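Local coordinates for protein L-lysine 6-monooxygenase (Pseudomonas syringae pv. tomato, PDB 5CQF) that probably acts as an FAD- and NADP-dependent oxidoreductase that hydroxylates the side-chain amine of lysine during siderophore biosynthesis, at residues H258-H263 with E401-I406; D379-R383 with R418-I422. All coordinates share one frame; numbering follows the deposited sequence.

Contact 1. Residues H258-H263 with E401-I406; sequences HVDYFH and ERSHGI
Phe262 presses one face of its ring against the backbone where helix 401-404 ends, while His263 and His404 join edge to edge through a ring-nitrogen hydrogen bond. The peptide nitrogen of Gly405 sits over the middle of the Phe262 ring, and Gly405 CA makes a CH-pi contact over the same face, 3.6 Å from the ring centroid. At the rim of the same ring, CE2 of Phe262 comes 3.4 Å from Ser403 O, near the ring plane. Holding CG anti to the backbone N (chi1 -174°), Phe262 sends its ring straight across to this turn. In the imidazole pair, His263 NE2 and His404 ND1 are 3.0 Å apart in a nearly straight hydrogen bond (170°); either could donate, and the ring planes are turned 47° from each other. Gly405 is the first residue to leave helical geometry, and its positive phi takes the chain out of the helix where the Phe262 ring lies against it, although Gly405 N still bonds back to Glu401 O at 2.9 Å. Helix 255-264 thus packs against the C-terminal end of a short helix that follows strand 393-396, the outer strand of one of two parallel, Rossmann-type sheets. Beyond the rings, Val259 CG2 meets Ile406 CD1 at 3.5 Å, the two side chains crossing at about a right angle, and Val259 CG1 runs alongside His404. Further out, helix 267-280 backs Phe262 through Arg270 and Leu274. Glu401 and Arg402 turn away to salt bridges with Arg278 and Asp373, and Tyr261 bonds through its hydroxyl to Asp332 of a second subunit.

Contact 2. Residues D379-R383 with R418-I422; sequences DRDYR and RAGRI
Asp381 and Arg421 form the salt bridge of this contact, a long one: Arg421 NH1 reaches Asp381 OD1 at 3.4 Å, a weak but straight bond (173°) that meets the guanidinium at its edge. The acid sits in a type I beta turn, Asp379 to Tyr382, which lies against helix 412-428 beside the edge of a Rossmann-type parallel sheet. Over one face of the Arg421 guanidinium lies that of Arg380, centres 3.6 Å apart and planes about 22° from parallel. Two like charges meet in this stack, and nearby carboxylates probably ease it: Asp381 pairs with Arg421, and Asp260 on helix 255-264 with Arg380. Arg421 spans the gap with its chain extended from CG to NE, whereas the Arg380 chain is bent by its CB-CG torsion (chi2 65°), bringing its flat end over its partner. Asp379 OD1 braces the turn, taking the amide of Arg383 just beyond it at 3.2 Å, from above the carboxylate plane, and a weaker bond from Asp381 N. Packing continues at Tyr382, whose positive phi carries the chain out of the turn while its side chain sets out toward the helix. Val396 of the edge strand bonds to its backbone, and the His404 ring meets its ring. Ile422 CD1 rests against Tyr382 CB at 4.2 Å. Across the phenol face runs the aliphatic part of Arg418, with CD 3.6 Å from the ring centroid in a CH-pi contact; its guanidinium rises above the ring, steep to it, and NE bonds to Asn397 OD1. One water accepts from Arg418 NH1 at 3.2 Å and lies 2.7 Å from Tyr382 OH.

In the fold
The contacts lie side by side, centres 13 Å apart, on the same side of the chain's centre. Contact 1 is buried, joining a helix to a helix end and the turn after it through aromatic, peptide and imidazole groups; contact 2 is partly buried, with charged side chains at its outer margin and a tyrosine inside. No helix is shared, but loop 379-383 borders both: it touches helix 255-264 through Arg380, whose ion pair joins the two contacts, and helix 412-428 through Asp381 and Tyr382, while Asp379 O touches His404. Helices 401-404 and 412-428 follow each other in the chain. Subunit contacts occur at contact 1 alone.

Contact 1. Residues H258-H263 with E401-I406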
# COMPACT_ATOMS: atom_id res chain seq x y z
N HIS A 258 -7.37 -27.67 1.19
CA HIS A 258 -6.12 -28.42 1.36
C HIS A 258 -6.32 -29.55 2.38
O HIS A 258 -5.79 -30.63 2.20
CB HIS A 258 -4.96 -27.48 1.71
CG HIS A 258 -4.70 -26.48 0.61
ND1 HIS A 258 -3.64 -26.60 -0.27
CD2 HIS A 258 -5.42 -25.41 0.19
CE1 HIS A 258 -3.71 -25.64 -1.17
NE2 HIS A 258 -4.78 -24.90 -0.91
N VAL A 259 -7.11 -29.30 3.42
CA VAL A 259 -7.48 -30.35 4.35
C VAL A 259 -8.26 -31.41 3.55
O VAL A 259 -7.94 -32.60 3.70
CB VAL A 259 -8.27 -29.81 5.55
CG1 VAL A 259 -8.76 -30.94 6.46
CG2 VAL A 259 -7.42 -28.82 6.34
N ASP A 260 -9.21 -31.00 2.68
CA ASP A 260 -9.97 -31.99 1.82
C ASP A 260 -9.02 -32.86 1.02
O ASP A 260 -9.11 -34.08 1.02
CB ASP A 260 -10.91 -31.35 0.79
CG ASP A 260 -12.14 -30.66 1.42
OD1 ASP A 260 -12.36 -30.76 2.64
OD2 ASP A 260 -12.91 -30.02 0.67
N TYR A 261 -8.11 -32.22 0.28
CA TYR A 261 -7.22 -32.94 -0.58
C TYR A 261 -6.44 -33.95 0.27
O TYR A 261 -6.38 -35.12 -0.11
CB TYR A 261 -6.28 -32.01 -1.35
CG TYR A 261 -5.23 -32.74 -2.16
CD1 TYR A 261 -5.54 -33.32 -3.40
CD2 TYR A 261 -3.91 -32.83 -1.71
CE1 TYR A 261 -4.58 -33.98 -4.15
CE2 TYR A 261 -2.93 -33.50 -2.44
CZ TYR A 261 -3.26 -34.08 -3.65
OH TYR A 261 -2.25 -34.73 -4.35
N PHE A 262 -5.89 -33.52 1.41
CA PHE A 262 -5.13 -34.42 2.28
C PHE A 262 -5.95 -35.63 2.74
O PHE A 262 -5.47 -36.73 2.71
CB PHE A 262 -4.58 -33.68 3.49
CG PHE A 262 -3.68 -34.51 4.33
CD1 PHE A 262 -2.34 -34.65 4.00
CD2 PHE A 262 -4.15 -35.15 5.46
CE1 PHE A 262 -1.50 -35.41 4.78
CE2 PHE A 262 -3.32 -35.90 6.25
CZ PHE A 262 -1.99 -36.02 5.93
N HIS A 263 -7.19 -35.43 3.13
CA HIS A 263 -8.05 -36.57 3.46
C HIS A 263 -8.37 -37.51 2.30
O HIS A 263 -8.52 -38.72 2.51
CB HIS A 263 -9.33 -36.13 4.18
CG HIS A 263 -9.06 -35.79 5.61
ND1 HIS A 263 -9.05 -36.74 6.60
CD2 HIS A 263 -8.63 -34.64 6.18
CE1 HIS A 263 -8.71 -36.18 7.74
NE2 HIS A 263 -8.45 -34.91 7.52
N GLU A 401 -0.34 -31.59 11.06
CA GLU A 401 0.22 -32.15 9.85
C GLU A 401 -0.17 -33.64 9.70
O GLU A 401 -0.56 -34.07 8.62
CB GLU A 401 1.75 -31.93 9.81
CG GLU A 401 2.08 -30.44 9.67
CD GLU A 401 3.51 -30.10 9.26
OE1 GLU A 401 3.72 -28.98 8.74
OE2 GLU A 401 4.43 -30.92 9.47
N ARG A 402 -0.12 -34.40 10.78
CA ARG A 402 -0.23 -35.86 10.71
C ARG A 402 -1.67 -36.29 10.36
O ARG A 402 -1.86 -37.26 9.64
CB ARG A 402 0.25 -36.53 12.03
CG ARG A 402 -0.59 -36.17 13.27
CD ARG A 402 -0.14 -36.87 14.55
NE ARG A 402 -0.39 -38.30 14.51
CZ ARG A 402 -1.59 -38.86 14.67
NH1 ARG A 402 -2.67 -38.12 14.90
NH2 ARG A 402 -1.72 -40.17 14.61
N SER A 403 -2.67 -35.57 10.85
CA SER A 403 -4.07 -35.91 10.58
C SER A 403 -4.66 -35.10 9.43
O SER A 403 -5.55 -35.58 8.74
CB SER A 403 -4.92 -35.70 11.83
OG SER A 403 -4.57 -36.61 12.85
N HIS A 404 -4.21 -33.86 9.24
CA HIS A 404 -4.90 -32.97 8.29
C HIS A 404 -4.00 -32.30 7.26
O HIS A 404 -4.50 -31.55 6.44
CB HIS A 404 -5.69 -31.91 9.06
CG HIS A 404 -6.58 -32.49 10.10
ND1 HIS A 404 -7.76 -33.13 9.80
CD2 HIS A 404 -6.48 -32.53 11.45
CE1 HIS A 404 -8.34 -33.55 10.90
NE2 HIS A 404 -7.59 -33.19 11.93
N GLY A 405 -2.70 -32.58 7.29
CA GLY A 405 -1.80 -31.99 6.31
C GLY A 405 -1.39 -30.54 6.56
O GLY A 405 -0.57 -29.99 5.81
N ILE A 406 -1.92 -29.94 7.62
CA ILE A 406 -1.60 -28.55 7.97
C ILE A 406 -1.28 -28.39 9.46
O ILE A 406 -1.92 -28.99 10.33
CB ILE A 406 -2.76 -27.60 7.65
CG1 ILE A 406 -3.10 -27.65 6.16
CG2 ILE A 406 -2.38 -26.18 8.01
CD1 ILE A 406 -4.44 -26.99 5.85

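Contact 2. Residues D379-R383 with R418-I422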
# COMPACT_ATOMS: atom_id res chain seq x y z
N ASP A 379 -10.89 -38.17 11.55
CA ASP A 379 -11.52 -38.03 10.24
C ASP A 379 -11.61 -36.55 9.84
O ASP A 379 -11.05 -35.67 10.53
CB ASP A 379 -12.85 -38.79 10.20
CG ASP A 379 -13.94 -38.08 10.91
OD1 ASP A 379 -13.75 -36.88 11.17
OD2 ASP A 379 -15.00 -38.71 11.17
N ARG A 380 -12.28 -36.28 8.72
CA ARG A 380 -12.34 -34.94 8.13
C ARG A 380 -13.16 -33.95 8.98
O ARG A 380 -12.95 -32.71 8.93
CB ARG A 380 -12.90 -35.03 6.69
CG ARG A 380 -13.13 -33.68 5.98
CD ARG A 380 -11.82 -32.94 5.75
NE ARG A 380 -12.02 -31.59 5.26
CZ ARG A 380 -12.27 -30.51 6.02
NH1 ARG A 380 -12.35 -30.56 7.35
NH2 ARG A 380 -12.42 -29.33 5.42
N ASP A 381 -14.09 -34.52 9.76
CA ASP A 381 -14.93 -33.80 10.73
C ASP A 381 -14.35 -33.77 12.14
O ASP A 381 -15.09 -33.58 13.11
CB ASP A 381 -16.31 -34.45 10.80
CG ASP A 381 -17.13 -34.16 9.57
OD1 ASP A 381 -17.34 -32.97 9.27
OD2 ASP A 381 -17.56 -35.13 8.92
N TYR A 382 -13.05 -34.04 12.26
CA TYR A 382 -12.32 -33.90 13.52
C TYR A 382 -12.72 -34.93 14.60
O TYR A 382 -12.43 -34.73 15.78
CB TYR A 382 -12.43 -32.43 14.00
CG TYR A 382 -11.94 -31.45 12.92
CD1 TYR A 382 -10.58 -31.32 12.65
CD2 TYR A 382 -12.83 -30.75 12.14
CE1 TYR A 382 -10.13 -30.47 11.66
CE2 TYR A 382 -12.38 -29.88 11.14
CZ TYR A 382 -11.03 -29.74 10.91
OH TYR A 382 -10.54 -28.89 9.91
N ARG A 383 -13.35 -36.03 14.18
CA ARG A 383 -13.80 -37.09 15.10
C ARG A 383 -12.72 -38.14 15.24
O ARG A 383 -12.05 -38.50 14.27
CB ARG A 383 -15.10 -37.75 14.62
CG ARG A 383 -15.82 -38.46 15.75
CD ARG A 383 -17.14 -39.09 15.30
NE ARG A 383 -17.51 -40.26 16.12
CZ ARG A 383 -16.92 -41.47 16.09
NH1 ARG A 383 -15.88 -41.71 15.28
NH2 ARG A 383 -17.37 -42.46 16.87
N ARG A 418 -14.81 -25.09 11.84
CA ARG A 418 -14.74 -26.29 12.63
C ARG A 418 -15.87 -26.35 13.62
O ARG A 418 -16.49 -27.40 13.77
CB ARG A 418 -13.41 -26.40 13.39
CG ARG A 418 -12.21 -26.67 12.52
CD ARG A 418 -11.09 -27.31 13.31
NE ARG A 418 -10.61 -26.48 14.41
CZ ARG A 418 -9.67 -25.56 14.30
NH1 ARG A 418 -9.11 -25.28 13.14
NH2 ARG A 418 -9.29 -24.86 15.36
N ALA A 419 -16.12 -25.25 14.32
CA ALA A 419 -17.21 -25.19 15.29
C ALA A 419 -18.52 -25.62 14.68
O ALA A 419 -19.30 -26.29 15.31
CB ALA A 419 -17.35 -23.79 15.87
N GLY A 420 -18.77 -25.21 13.43
CA GLY A 420 -19.99 -25.64 12.74
C GLY A 420 -20.06 -27.16 12.52
O GLY A 420 -21.08 -27.78 12.79
N ARG A 421 -18.98 -27.73 12.02
CA ARG A 421 -18.90 -29.15 11.77
C ARG A 421 -19.03 -29.98 13.05
O ARG A 421 -19.67 -31.03 13.04
CB ARG A 421 -17.56 -29.50 11.12
CG ARG A 421 -17.40 -29.06 9.68
CD ARG A 421 -16.45 -29.99 8.94
NE ARG A 421 -15.99 -29.43 7.66
CZ ARG A 421 -15.80 -30.12 6.54
NH1 ARG A 421 -16.01 -31.43 6.52
NH2 ARG A 421 -15.41 -29.50 5.44
N ILE A 422 -18.42 -29.50 14.14
CA ILE A 422 -18.45 -30.22 15.39
C ILE A 422 -19.81 -30.10 16.06
O ILE A 422 -20.37 -31.09 16.51
CB ILE A 422 -17.29 -29.82 16.31
CG1 ILE A 422 -15.99 -30.39 15.75
CG2 ILE A 422 -17.48 -30.36 17.74
CD1 ILE A 422 -14.73 -29.77 16.33
O HOH W 1 -9.60 -26.41 10.23